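Local atomic coordinates of putative flagellar protein FliS (Parabacteroides merdae ATCC 43184, PDB entry 4YOK), a protein that is of unknown function, pairing a transthyretin-like (prealbumin-like) N-terminal domain with a C-terminal domain of the E-set clan. Residues Pro100-Ser105 against Ala129-Val134. Residues are numbered along the deposited sequence; the frame is centred on the assembly and turned at random.
Sequences PYFMIS and AKISRV
Phe-102 reaches across from 100-105 and sets the far end of its ring against three consecutive residues, Ala-129, Lys-130 and Ile-131. Over one face the meeting is a CH-pi contact: CG1 of Ile-131 lies 3.9 Å from the ring centroid and 22° off the ring normal, shifted toward the rim, where it comes within 3.6 Å of CZ. With chi1 at -60°, Ile-131 CG1 stands anti to its own carbonyl carbon, and this swings the longer branch, rather than CG2, over the ring.

At the ring's edge the partner is main chain. CZ of Phe-102 is 3.6 Å from the carbonyl carbon of Lys-130, whose side chain starts off away from 100-105.

Strand 102-111 borders one antiparallel sheet of the C-terminal domain and strand 131-139 runs in another; the contact bridges them in the manner of a beta-sandwich, at the end where the chain enters strand 131-139. No hydrogen bond joins the two segments. Ile-122 and Arg-124 from the first sheet and Ala-189 from the second also touch Phe-102.

The remaining contacts are apolar and centre on the methyl of Ala-129, buried between two aromatic residues. Its CB sits 3.8 Å from CZ of Phe-102 and 4.0 Å from CD1 of Tyr-101, approaching the tyrosine ring obliquely. Tyr-101, itself partly exposed, has backbone hydrogen bonds to Pro-76, Ile-125 and Val-126.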
ATOM      1  N   PRO A 100       7.946   4.468  -6.517  1.00 18.96           N
ATOM      2  CA  PRO A 100       8.217   3.475  -5.457  1.00 18.02           C
ATOM      3  C   PRO A 100       9.681   3.059  -5.438  1.00 20.27           C
ATOM      4  O   PRO A 100      10.328   3.101  -6.483  1.00 19.83           O
ATOM      5  CB  PRO A 100       7.324   2.279  -5.830  1.00 20.47           C
ATOM      6  CG  PRO A 100       6.356   2.792  -6.878  1.00 25.13           C
ATOM      7  CD  PRO A 100       7.053   3.927  -7.562  1.00 20.74           C
ATOM      8  N   TYR A 101      10.201   2.630  -4.270  1.00 17.67           N
ATOM      9  CA  TYR A 101      11.588   2.125  -4.179  1.00 17.74           C
ATOM     10  C   TYR A 101      11.672   0.779  -4.900  1.00 21.54           C
ATOM     11  O   TYR A 101      12.600   0.533  -5.661  1.00 22.47           O
ATOM     12  CB  TYR A 101      11.982   1.953  -2.700  1.00 17.90           C
ATOM     13  CG  TYR A 101      12.081   3.264  -1.967  1.00 19.47           C
ATOM     14  CD1 TYR A 101      13.049   4.209  -2.317  1.00 22.08           C
ATOM     15  CD2 TYR A 101      11.166   3.599  -0.971  1.00 19.70           C
ATOM     16  CE1 TYR A 101      13.109   5.449  -1.685  1.00 24.65           C
ATOM     17  CE2 TYR A 101      11.259   4.816  -0.285  1.00 20.68           C
ATOM     18  CZ  TYR A 101      12.234   5.732  -0.646  1.00 25.30           C
ATOM     19  OH  TYR A 101      12.330   6.944  -0.015  1.00 27.28           O
ATOM     20  N   PHE A 102      10.660  -0.066  -4.668  1.00 17.57           N
ATOM     21  CA  PHE A 102      10.531  -1.418  -5.210  1.00 16.91           C
ATOM     22  C   PHE A 102       9.113  -1.720  -5.674  1.00 19.88           C
ATOM     23  O   PHE A 102       8.151  -1.136  -5.188  1.00 18.04           O
ATOM     24  CB  PHE A 102      10.905  -2.478  -4.135  1.00 18.45           C
ATOM     25  CG  PHE A 102      12.331  -2.350  -3.649  1.00 18.98           C
ATOM     26  CD1 PHE A 102      13.388  -2.847  -4.409  1.00 20.37           C
ATOM     27  CD2 PHE A 102      12.621  -1.685  -2.458  1.00 18.80           C
ATOM     28  CE1 PHE A 102      14.715  -2.673  -3.991  1.00 20.84           C
ATOM     29  CE2 PHE A 102      13.948  -1.529  -2.030  1.00 21.57           C
ATOM     30  CZ  PHE A 102      14.985  -2.000  -2.816  1.00 20.44           C
HETATM   31  N   MSE A 103       9.003  -2.645  -6.620  1.00 17.82           N
HETATM   32  CA  MSE A 103       7.733  -3.178  -7.091  1.00 16.51           C
HETATM   33  C   MSE A 103       7.808  -4.704  -6.952  1.00 19.04           C
HETATM   34  O   MSE A 103       8.851  -5.301  -7.214  1.00 19.45           O
HETATM   35  CB  MSE A 103       7.400  -2.752  -8.543  1.00 18.24           C
HETATM   36  CG  MSE A 103       7.073  -1.264  -8.691  1.00 24.79           C
HETATM   37 SE   MSE A 103       5.353  -0.725  -7.852  0.75 31.64          SE
HETATM   38  CE  MSE A 103       4.163  -1.636  -9.093  1.00 28.90           C
ATOM     39  N   ILE A 104       6.695  -5.313  -6.552  1.00 17.08           N
ATOM     40  CA  ILE A 104       6.538  -6.758  -6.427  1.00 17.00           C
ATOM     41  C   ILE A 104       5.710  -7.197  -7.626  1.00 21.94           C
ATOM     42  O   ILE A 104       4.713  -6.547  -7.936  1.00 20.41           O
ATOM     43  CB  ILE A 104       5.849  -7.142  -5.082  1.00 19.91           C
ATOM     44  CG1 ILE A 104       6.649  -6.654  -3.861  1.00 19.43           C
ATOM     45  CG2 ILE A 104       5.575  -8.657  -5.000  1.00 20.75           C
ATOM     46  CD1 ILE A 104       5.818  -6.631  -2.548  1.00 24.19           C
ATOM     47  N   SER A 105       6.107  -8.287  -8.291  1.00 19.51           N
ATOM     48  CA  SER A 105       5.346  -8.809  -9.429  1.00 20.31           C
ATOM     49  C   SER A 105       5.441 -10.332  -9.482  1.00 24.37           C
ATOM     50  O   SER A 105       6.218 -10.918  -8.728  1.00 22.39           O
ATOM     51  CB  SER A 105       5.864  -8.212 -10.737  1.00 24.22           C
ATOM     52  OG  SER A 105       7.183  -8.650 -11.004  1.00 28.12           O
ATOM     53  N   ALA A 129      18.269   2.216  -3.783  1.00 25.03           N
ATOM     54  CA  ALA A 129      17.426   1.650  -2.733  1.00 23.68           C
ATOM     55  C   ALA A 129      17.898   0.252  -2.353  1.00 26.06           C
ATOM     56  O   ALA A 129      18.378  -0.514  -3.204  1.00 25.44           O
ATOM     57  CB  ALA A 129      15.971   1.611  -3.184  1.00 23.28           C
ATOM     58  N   LYS A 130      17.739  -0.078  -1.064  1.00 21.14           N
ATOM     59  CA  LYS A 130      18.120  -1.364  -0.495  1.00 20.95           C
ATOM     60  C   LYS A 130      16.932  -1.957   0.240  1.00 23.25           C
ATOM     61  O   LYS A 130      16.174  -1.213   0.870  1.00 20.45           O
ATOM     62  CB  LYS A 130      19.316  -1.219   0.474  1.00 23.73           C
ATOM     63  CG  LYS A 130      20.624  -0.712  -0.154  1.00 35.65           C
ATOM     64  CD  LYS A 130      21.258  -1.716  -1.128  1.00 52.53           C
ATOM     65  CE  LYS A 130      22.492  -1.182  -1.822  1.00 69.40           C
ATOM     66  NZ  LYS A 130      23.701  -1.271  -0.961  1.00 82.19           N
ATOM     67  N   ILE A 131      16.823  -3.284   0.248  1.00 20.67           N
ATOM     68  CA  ILE A 131      15.706  -3.945   0.952  1.00 19.55           C
ATOM     69  C   ILE A 131      16.045  -4.093   2.438  1.00 23.62           C
ATOM     70  O   ILE A 131      17.106  -4.605   2.772  1.00 23.43           O
ATOM     71  CB  ILE A 131      15.344  -5.327   0.331  1.00 22.47           C
ATOM     72  CG1 ILE A 131      14.925  -5.207  -1.155  1.00 22.62           C
ATOM     73  CG2 ILE A 131      14.264  -6.057   1.169  1.00 20.08           C
ATOM     74  CD1 ILE A 131      14.950  -6.506  -1.928  1.00 26.60           C
ATOM     75  N   SER A 132      15.143  -3.633   3.321  1.00 19.52           N
ATOM     76  CA  SER A 132      15.293  -3.759   4.779  1.00 20.18           C
ATOM     77  C   SER A 132      14.735  -5.134   5.219  1.00 23.79           C
ATOM     78  O   SER A 132      15.435  -5.923   5.867  1.00 23.04           O
ATOM     79  CB  SER A 132      14.567  -2.612   5.487  1.00 22.20           C
ATOM     80  OG  SER A 132      14.578  -2.825   6.891  1.00 29.46           O
ATOM     81  N   ARG A 133      13.496  -5.450   4.785  1.00 18.92           N
ATOM     82  CA  ARG A 133      12.912  -6.748   5.084  1.00 18.40           C
ATOM     83  C   ARG A 133      11.815  -7.101   4.100  1.00 20.39           C
ATOM     84  O   ARG A 133      11.214  -6.222   3.478  1.00 18.23           O
ATOM     85  CB  ARG A 133      12.376  -6.843   6.537  1.00 22.11           C
ATOM     86  CG  ARG A 133      11.268  -5.890   6.899  1.00 27.97           C
ATOM     87  CD  ARG A 133      10.816  -6.164   8.317  1.00 37.56           C
ATOM     88  NE  ARG A 133       9.724  -5.280   8.714  1.00 46.51           N
ATOM     89  CZ  ARG A 133       9.855  -4.239   9.532  1.00 58.15           C
ATOM     90  NH1 ARG A 133      11.034  -3.950  10.067  1.00 40.78           N
ATOM     91  NH2 ARG A 133       8.802  -3.491   9.837  1.00 43.17           N
ATOM     92  N   VAL A 134      11.596  -8.406   3.960  1.00 16.66           N
ATOM     93  CA  VAL A 134      10.528  -9.003   3.170  1.00 16.71           C
ATOM     94  C   VAL A 134       9.633  -9.745   4.175  1.00 20.12           C
ATOM     95  O   VAL A 134      10.138 -10.437   5.072  1.00 20.45           O
ATOM     96  CB  VAL A 134      11.094  -9.902   2.051  1.00 20.44           C
ATOM     97  CG1 VAL A 134       9.976 -10.597   1.300  1.00 20.24           C
ATOM     98  CG2 VAL A 134      11.947  -9.073   1.087  1.00 20.47           C
TER